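Local coordinates for L-iditol 2-dehydrogenase (Clostridium scindens, PDB 4OH1), which probably oxidises polyols such as L-iditol at the second carbon with NAD+, as a zinc-dependent member of the medium-chain alcohol dehydrogenase family, at residues A103-C108 and S121-R126; K32-R37 and Y136-I141; L5-I10 and M70-E75. All blocks are in the same frame, centred on the assembly; numbering follows the deposited sequence.

Interaction 1: A103-C108 and S121-R126; sequences AKYCGC and SNMGYR. With ZN (zinc ion), chain C.
The structural-zinc lobe of a zinc-containing alcohol dehydrogenase is closed at its base by a short two-stranded antiparallel sheet, in which Lys104 and Gly124 form the hydrogen-bonded pair. Lys104 N donates to Gly124 O at 2.9 Å, and Gly124 N returns a bond to Lys104 O at 3.0 Å. Beyond this pair the two chains separate, and a water fills in for direct pairing: it donates to Lys104 O at 2.8 Å and to Asn122 O at 2.9 Å, so that Lys104 O receives two hydrogens.

Selenomethionine Met123 leaves the backbone pointing away from 103-108, but bends at chi2 (76°) and chi3 (80°) to bring its selenium back. The SE atom lies 3.8 Å from Tyr105 CD1 in an oblique Met-aromatic contact, the two side chains running side by side in the same direction, and it also touches Ala103 CB. Further along, the CB atoms of Cys106 and Asn122 pack together at 3.9 Å.

Cys106 SG binds the zinc ion at 2.4 Å and accepts a hydrogen bond from Cys108 N (3.2 Å, 165°), an amide that would probably temper the charge on the thiolate. Cys109, Cys112 and Cys120 complete the metal site, while Met90 of a neighbouring subunit packs on Asn122. A four-cysteine zinc site in a lobe closed by a pair of short strands is characteristic of the structural-zinc lobe of medium-chain dehydrogenases.

Interaction 2: K32-R37 and Y136-I141; sequences KDEEIR and YHMSQI
With CG opposite the carbonyl carbon (chi1 -60°) and the chain extended beyond it, Glu34 runs alongside His137, whose own ring is swung back towards 32-37 by a chi1 of -172°. The two meet in a His-carboxylate hydrogen bond at the end of the antiparallel pairing between strands 35-44 and 133-137 of the GroES-like catalytic domain. His137 NE2 donates to the anti lone pair of Glu34 OE1 at 2.8 Å, with the oxygen near the ring plane although carboxylate and ring planes are 57° apart. On the other ring nitrogen, ND1 is hydrogen-bonded to Ser139 OG, so both nitrogens help fix the ring's rotation, and Glu34 O sits over one face.

That same carbonyl accepts from Met138 N, tying the type I turn of Lys32 to Glu35 to the 3-10 segment that follows strand 133-137. Ile36 and Tyr136 form the hydrogen-bonded pair of the sheet, joined by Ile36 N to Tyr136 O (2.9 Å) and Tyr136 N to Ile36 O (3.0 Å). Arg113 of a neighbouring subunit reaches Ile141 O. On the buried side, Ile36 CD1 touches both selenomethionine Met138 and Ile141, 4.0 Å from Met138 CB and 3.9 Å from Ile141 CG1.

Interaction 3: L5-I10 and M70-E75; sequences LFVTSI and MSFGHE. With ZN (zinc ion), chain B.
Val7 and Phe72 meet at about a right angle, and Val7 CG2 stands over one face of the Phe72 ring, 3.9 Å from its centroid and 18° off the normal: a CH-pi contact. Phe72 reaches this place with CG between its backbone N and carbonyl carbon (chi1 69°), which also sets CE1 3.8 Å from Leu5 CB. The methyl CE of selenomethionine Met70 closes on Val7 CG2 at 3.9 Å.

Two backbone bonds hold these groups in line, Val7 N to Met70 O (2.8 Å) and Met70 N to Val7 O (3.0 Å). Two residues further on, a water bridges the chains: it donates to Leu5 O at 2.7 Å and accepts from Phe72 N at 3.0 Å. Around this shell, Phe130 meets the Phe72 ring, and Ser71 OG donates to Met127 O.

Past Gly73, whose backbone angles would press any CB against the carbonyl O of Phe72, the chain delivers His74 NE2 and Glu75 OE2 to the zinc ion, the latter at 2.1 Å. Two waters, Glu157 and Cys46, here oxidised to cysteinesulfonic acid, complete the site, while Lys344 pairs with Glu75 OE1. Gly73-His74-Glu75 is the Gly-His-Glu signature found at the catalytic zinc of zinc-containing alcohol dehydrogenases.

Along the chain, interaction 3 opens first and crosses interaction 2, whose strands enclose the whole of interaction 1. Interactions 1 and 2 have centres 13 Å apart and touch directly: the side chain of Lys104 packs on His137, and Arg126 makes a weak, long ion pair with Glu35. Both also meet a second subunit, so the structural-zinc lobe, the mixed-sheet end of 35-44 with 133-137 and the assembly interface adjoin. Interaction 3 lies about 20 Å from interaction 1 and 21 Å from interaction 2, centre to centre, in the three-stranded sheet with 2-9. The contacts thus belong to three sheets; interaction 1 holds a ligand of the four-cysteine zinc, interaction 3 the His74 and Glu75 ligands of the other zinc.

Interaction 1: A103-C108 and S121-R126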
# COMPACT_ATOMS: atom_id res chain seq x y z
N ALA A 103 -8.56 -2.99 -25.81
CA ALA A 103 -7.16 -3.44 -25.71
C ALA A 103 -7.10 -4.96 -25.61
O ALA A 103 -7.81 -5.54 -24.81
CB ALA A 103 -6.49 -2.80 -24.48
N LYS A 104 -6.26 -5.59 -26.43
CA LYS A 104 -6.04 -7.03 -26.41
C LYS A 104 -4.65 -7.35 -25.85
O LYS A 104 -3.63 -7.09 -26.49
CB LYS A 104 -6.16 -7.60 -27.82
CG LYS A 104 -5.95 -9.13 -27.92
CD LYS A 104 -6.89 -9.87 -27.03
CE LYS A 104 -6.93 -11.33 -27.30
NZ LYS A 104 -5.62 -11.92 -27.00
N TYR A 105 -4.63 -7.97 -24.67
CA TYR A 105 -3.38 -8.36 -24.04
C TYR A 105 -2.91 -9.72 -24.59
O TYR A 105 -3.73 -10.59 -24.84
CB TYR A 105 -3.60 -8.43 -22.53
CG TYR A 105 -4.34 -7.23 -22.01
CD1 TYR A 105 -3.88 -5.94 -22.29
CD2 TYR A 105 -5.50 -7.37 -21.26
CE1 TYR A 105 -4.57 -4.81 -21.84
CE2 TYR A 105 -6.20 -6.23 -20.79
CZ TYR A 105 -5.71 -4.96 -21.08
OH TYR A 105 -6.34 -3.81 -20.64
N CYS A 106 -1.61 -9.93 -24.75
CA CYS A 106 -1.13 -11.16 -25.37
C CYS A 106 -1.03 -12.28 -24.34
O CYS A 106 -1.00 -13.47 -24.69
CB CYS A 106 0.23 -10.93 -26.03
SG CYS A 106 1.60 -10.95 -24.87
N GLY A 107 -0.90 -11.93 -23.06
CA GLY A 107 -0.88 -12.94 -22.01
C GLY A 107 0.37 -13.77 -22.01
O GLY A 107 0.47 -14.71 -21.22
N CYS A 108 1.35 -13.42 -22.83
CA CYS A 108 2.57 -14.22 -22.82
C CYS A 108 3.86 -13.45 -23.02
O CYS A 108 4.85 -14.04 -23.39
CB CYS A 108 2.47 -15.43 -23.79
SG CYS A 108 2.18 -14.99 -25.47
N SER A 121 3.70 -5.84 -24.11
CA SER A 121 4.61 -5.69 -25.30
C SER A 121 4.06 -6.02 -26.67
O SER A 121 4.64 -5.61 -27.64
CB SER A 121 5.81 -6.62 -25.18
OG SER A 121 6.48 -6.36 -24.00
N ASN A 122 3.06 -6.89 -26.75
CA ASN A 122 2.44 -7.24 -28.04
C ASN A 122 1.00 -6.77 -28.06
O ASN A 122 0.09 -7.49 -28.48
CB ASN A 122 2.47 -8.73 -28.26
CG ASN A 122 3.83 -9.29 -28.11
OD1 ASN A 122 4.06 -10.22 -27.34
ND2 ASN A 122 4.77 -8.68 -28.77
N MSE A 123 0.82 -5.54 -27.62
CA MSE A 123 -0.50 -5.01 -27.41
C MSE A 123 -1.28 -5.02 -28.72
O MSE A 123 -0.74 -4.63 -29.73
CB MSE A 123 -0.37 -3.59 -26.88
CG MSE A 123 -1.72 -2.94 -26.59
SE MSE A 123 -2.51 -3.61 -24.92
CE MSE A 123 -1.41 -2.46 -23.74
N GLY A 124 -2.51 -5.50 -28.71
CA GLY A 124 -3.42 -5.39 -29.85
C GLY A 124 -4.45 -4.32 -29.51
O GLY A 124 -4.73 -4.09 -28.32
N TYR A 125 -4.98 -3.62 -30.53
CA TYR A 125 -6.03 -2.61 -30.35
C TYR A 125 -7.15 -2.86 -31.33
O TYR A 125 -6.91 -2.89 -32.51
CB TYR A 125 -5.49 -1.21 -30.59
CG TYR A 125 -4.27 -0.83 -29.78
CD1 TYR A 125 -4.40 -0.26 -28.53
CD2 TYR A 125 -2.98 -1.04 -30.27
CE1 TYR A 125 -3.30 0.10 -27.76
CE2 TYR A 125 -1.85 -0.68 -29.50
CZ TYR A 125 -2.04 -0.10 -28.24
OH TYR A 125 -0.97 0.27 -27.47
N ARG A 126 -8.38 -3.07 -30.86
CA ARG A 126 -9.50 -3.29 -31.76
C ARG A 126 -10.36 -2.03 -31.68
O ARG A 126 -11.06 -1.81 -30.69
CB ARG A 126 -10.33 -4.51 -31.36
CG ARG A 126 -9.53 -5.80 -31.10
CD ARG A 126 -9.04 -6.53 -32.38
NE ARG A 126 -10.13 -6.89 -33.32
CZ ARG A 126 -10.80 -8.06 -33.40
NH1 ARG A 126 -10.60 -9.11 -32.60
NH2 ARG A 126 -11.74 -8.19 -34.33
ZN ZN C . 1.65 -9.10 -23.39
O HOH W 1 -2.27 -9.11 -27.83

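Interaction 2: K32-R37 and Y136-I141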
# COMPACT_ATOMS: atom_id res chain seq x y z
N LYS A 32 -14.05 -15.80 -35.01
CA LYS A 32 -13.41 -17.12 -34.86
C LYS A 32 -13.90 -17.78 -33.57
O LYS A 32 -14.79 -17.25 -32.92
CB LYS A 32 -11.91 -16.98 -34.75
CG LYS A 32 -11.28 -16.16 -35.79
CD LYS A 32 -9.77 -16.37 -35.71
CE LYS A 32 -8.99 -15.25 -36.35
NZ LYS A 32 -9.63 -14.79 -37.61
N ASP A 33 -13.32 -18.93 -33.20
CA ASP A 33 -13.81 -19.76 -32.06
C ASP A 33 -13.84 -19.02 -30.69
O ASP A 33 -14.79 -19.19 -29.90
CB ASP A 33 -12.98 -21.05 -31.91
CG ASP A 33 -13.14 -22.01 -33.10
OD1 ASP A 33 -14.07 -21.85 -33.90
OD2 ASP A 33 -12.33 -22.94 -33.24
N GLU A 34 -12.83 -18.21 -30.45
CA GLU A 34 -12.73 -17.48 -29.21
C GLU A 34 -13.23 -16.05 -29.25
O GLU A 34 -13.03 -15.30 -28.27
CB GLU A 34 -11.29 -17.52 -28.71
CG GLU A 34 -10.84 -18.95 -28.47
CD GLU A 34 -9.53 -19.02 -27.76
OE1 GLU A 34 -8.97 -17.99 -27.33
OE2 GLU A 34 -9.04 -20.14 -27.65
N GLU A 35 -13.89 -15.68 -30.35
CA GLU A 35 -14.30 -14.31 -30.57
C GLU A 35 -15.79 -14.18 -30.45
O GLU A 35 -16.49 -15.17 -30.42
CB GLU A 35 -13.86 -13.82 -31.95
CG GLU A 35 -12.37 -13.55 -32.03
CD GLU A 35 -11.88 -13.17 -33.43
OE1 GLU A 35 -12.52 -13.47 -34.46
OE2 GLU A 35 -10.80 -12.58 -33.48
N ILE A 36 -16.26 -12.93 -30.40
CA ILE A 36 -17.64 -12.61 -30.12
C ILE A 36 -17.95 -11.42 -30.98
O ILE A 36 -17.15 -10.46 -31.03
CB ILE A 36 -17.82 -12.22 -28.64
CG1 ILE A 36 -17.43 -13.38 -27.72
CG2 ILE A 36 -19.24 -11.84 -28.36
CD1 ILE A 36 -17.73 -13.13 -26.30
N ARG A 37 -19.11 -11.43 -31.62
CA ARG A 37 -19.54 -10.28 -32.36
C ARG A 37 -20.63 -9.59 -31.57
O ARG A 37 -21.57 -10.22 -31.06
CB ARG A 37 -20.05 -10.68 -33.73
CG ARG A 37 -20.50 -9.47 -34.53
CD ARG A 37 -21.65 -9.83 -35.43
NE ARG A 37 -21.15 -10.58 -36.52
CZ ARG A 37 -21.80 -11.54 -37.17
NH1 ARG A 37 -23.04 -11.92 -36.88
NH2 ARG A 37 -21.17 -12.12 -38.16
N TYR A 136 -14.55 -8.99 -31.16
CA TYR A 136 -13.50 -8.87 -30.17
C TYR A 136 -13.21 -10.28 -29.67
O TYR A 136 -14.05 -11.17 -29.75
CB TYR A 136 -14.01 -8.02 -28.98
CG TYR A 136 -14.32 -6.57 -29.29
CD1 TYR A 136 -13.34 -5.57 -29.20
CD2 TYR A 136 -15.56 -6.21 -29.76
CE1 TYR A 136 -13.64 -4.22 -29.56
CE2 TYR A 136 -15.85 -4.89 -30.09
CZ TYR A 136 -14.90 -3.91 -29.98
OH TYR A 136 -15.27 -2.64 -30.36
N HIS A 137 -12.05 -10.47 -29.06
CA HIS A 137 -11.75 -11.73 -28.38
C HIS A 137 -12.57 -11.79 -27.11
O HIS A 137 -12.82 -10.76 -26.48
CB HIS A 137 -10.26 -11.80 -28.06
CG HIS A 137 -9.83 -13.12 -27.54
ND1 HIS A 137 -9.65 -13.36 -26.20
CD2 HIS A 137 -9.52 -14.28 -28.17
CE1 HIS A 137 -9.28 -14.62 -26.02
NE2 HIS A 137 -9.18 -15.19 -27.21
N MSE A 138 -13.00 -12.97 -26.73
CA MSE A 138 -13.84 -13.12 -25.54
C MSE A 138 -13.24 -12.45 -24.26
O MSE A 138 -13.95 -11.96 -23.45
CB MSE A 138 -14.10 -14.60 -25.29
CG MSE A 138 -12.86 -15.42 -24.97
SE MSE A 138 -13.20 -17.39 -25.09
CE MSE A 138 -11.41 -18.00 -24.47
N SER A 139 -11.92 -12.43 -24.12
CA SER A 139 -11.27 -11.77 -23.05
C SER A 139 -11.54 -10.27 -23.02
O SER A 139 -11.40 -9.68 -21.99
CB SER A 139 -9.77 -11.98 -23.12
OG SER A 139 -9.18 -11.28 -24.22
N GLN A 140 -12.04 -9.70 -24.10
CA GLN A 140 -12.32 -8.28 -24.16
C GLN A 140 -13.73 -7.98 -23.84
O GLN A 140 -14.08 -6.85 -23.85
CB GLN A 140 -12.01 -7.72 -25.56
CG GLN A 140 -10.55 -7.94 -25.93
CD GLN A 140 -10.21 -7.50 -27.34
OE1 GLN A 140 -10.15 -8.33 -28.25
NE2 GLN A 140 -9.93 -6.20 -27.53
N ILE A 141 -14.57 -8.97 -23.58
CA ILE A 141 -16.01 -8.73 -23.53
C ILE A 141 -16.51 -8.89 -22.15
O ILE A 141 -16.25 -9.93 -21.56
CB ILE A 141 -16.77 -9.72 -24.45
CG1 ILE A 141 -16.45 -9.44 -25.90
CG2 ILE A 141 -18.25 -9.67 -24.22
CD1 ILE A 141 -16.83 -8.07 -26.39

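Interaction 3: L5-I10 and M70-E75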
# COMPACT_ATOMS: atom_id res chain seq x y z
N LEU A 5 -17.99 4.11 -39.53
CA LEU A 5 -17.28 5.38 -39.70
C LEU A 5 -15.79 5.16 -39.67
O LEU A 5 -15.32 4.37 -38.90
CB LEU A 5 -17.60 6.30 -38.54
CG LEU A 5 -19.09 6.46 -38.29
CD1 LEU A 5 -19.34 7.45 -37.16
CD2 LEU A 5 -19.78 6.87 -39.53
N PHE A 6 -15.08 5.94 -40.48
CA PHE A 6 -13.65 5.86 -40.59
C PHE A 6 -13.11 7.28 -40.53
O PHE A 6 -13.77 8.25 -40.94
CB PHE A 6 -13.25 5.25 -41.94
CG PHE A 6 -13.61 3.80 -42.07
CD1 PHE A 6 -14.91 3.42 -42.44
CD2 PHE A 6 -12.67 2.82 -41.83
CE1 PHE A 6 -15.26 2.08 -42.55
CE2 PHE A 6 -13.01 1.45 -41.95
CZ PHE A 6 -14.31 1.09 -42.30
N VAL A 7 -11.90 7.39 -40.03
CA VAL A 7 -11.17 8.64 -40.06
C VAL A 7 -10.61 8.67 -41.46
O VAL A 7 -9.83 7.78 -41.80
CB VAL A 7 -10.01 8.64 -39.05
CG1 VAL A 7 -9.16 9.90 -39.20
CG2 VAL A 7 -10.56 8.57 -37.65
N THR A 8 -11.04 9.65 -42.27
CA THR A 8 -10.61 9.80 -43.67
C THR A 8 -9.47 10.81 -43.90
O THR A 8 -8.70 10.67 -44.84
CB THR A 8 -11.82 10.11 -44.60
OG1 THR A 8 -12.62 11.15 -44.04
CG2 THR A 8 -12.69 8.85 -44.77
N SER A 9 -9.34 11.82 -43.04
CA SER A 9 -8.15 12.68 -43.01
C SER A 9 -7.87 13.14 -41.60
O SER A 9 -8.77 13.17 -40.77
CB SER A 9 -8.39 13.90 -43.88
OG SER A 9 -9.35 14.75 -43.27
N ILE A 10 -6.63 13.53 -41.33
CA ILE A 10 -6.23 14.12 -40.03
C ILE A 10 -5.80 15.57 -40.22
O ILE A 10 -5.72 16.04 -41.36
CB ILE A 10 -5.06 13.36 -39.36
CG1 ILE A 10 -3.99 13.05 -40.42
CG2 ILE A 10 -5.56 12.08 -38.66
CD1 ILE A 10 -2.60 12.93 -39.86
N MSE A 70 -9.17 4.89 -41.59
CA MSE A 70 -8.88 4.14 -40.39
C MSE A 70 -10.13 3.95 -39.53
O MSE A 70 -10.86 4.91 -39.26
CB MSE A 70 -7.85 4.92 -39.63
CG MSE A 70 -7.22 4.18 -38.52
SE MSE A 70 -6.06 5.44 -37.58
CE MSE A 70 -7.34 6.62 -36.66
N SER A 71 -10.38 2.72 -39.13
CA SER A 71 -11.49 2.44 -38.21
C SER A 71 -11.19 3.09 -36.88
O SER A 71 -10.04 3.26 -36.53
CB SER A 71 -11.70 0.94 -38.02
OG SER A 71 -10.56 0.38 -37.39
N PHE A 72 -12.21 3.47 -36.13
CA PHE A 72 -11.97 4.00 -34.81
C PHE A 72 -13.16 3.78 -33.90
O PHE A 72 -14.21 3.28 -34.34
CB PHE A 72 -11.54 5.49 -34.87
CG PHE A 72 -12.64 6.43 -35.31
CD1 PHE A 72 -13.24 6.29 -36.55
CD2 PHE A 72 -13.04 7.48 -34.50
CE1 PHE A 72 -14.25 7.13 -36.94
CE2 PHE A 72 -14.05 8.34 -34.90
CZ PHE A 72 -14.68 8.15 -36.11
N GLY A 73 -13.00 4.16 -32.64
CA GLY A 73 -14.07 4.10 -31.65
C GLY A 73 -13.67 3.04 -30.68
O GLY A 73 -13.35 1.94 -31.09
N HIS A 74 -13.63 3.36 -29.40
CA HIS A 74 -13.27 2.37 -28.39
C HIS A 74 -14.13 2.45 -27.10
O HIS A 74 -13.77 1.89 -26.06
CB HIS A 74 -11.79 2.53 -28.08
CG HIS A 74 -11.49 3.82 -27.42
ND1 HIS A 74 -11.41 5.00 -28.13
CD2 HIS A 74 -11.36 4.15 -26.12
CE1 HIS A 74 -11.22 6.00 -27.29
NE2 HIS A 74 -11.17 5.51 -26.07
N GLU A 75 -15.26 3.16 -27.17
CA GLU A 75 -16.13 3.32 -26.05
C GLU A 75 -17.51 2.89 -26.50
O GLU A 75 -18.13 3.58 -27.30
CB GLU A 75 -16.15 4.77 -25.60
CG GLU A 75 -14.77 5.35 -25.28
CD GLU A 75 -14.82 6.82 -24.72
OE1 GLU A 75 -15.88 7.48 -24.68
OE2 GLU A 75 -13.77 7.28 -24.26
ZN ZN B . -11.88 6.50 -23.96
O HOH W 2 -14.89 2.48 -37.02
O HOH W 3 -11.20 7.95 -22.19
O HOH W 4 -9.57 6.04 -23.56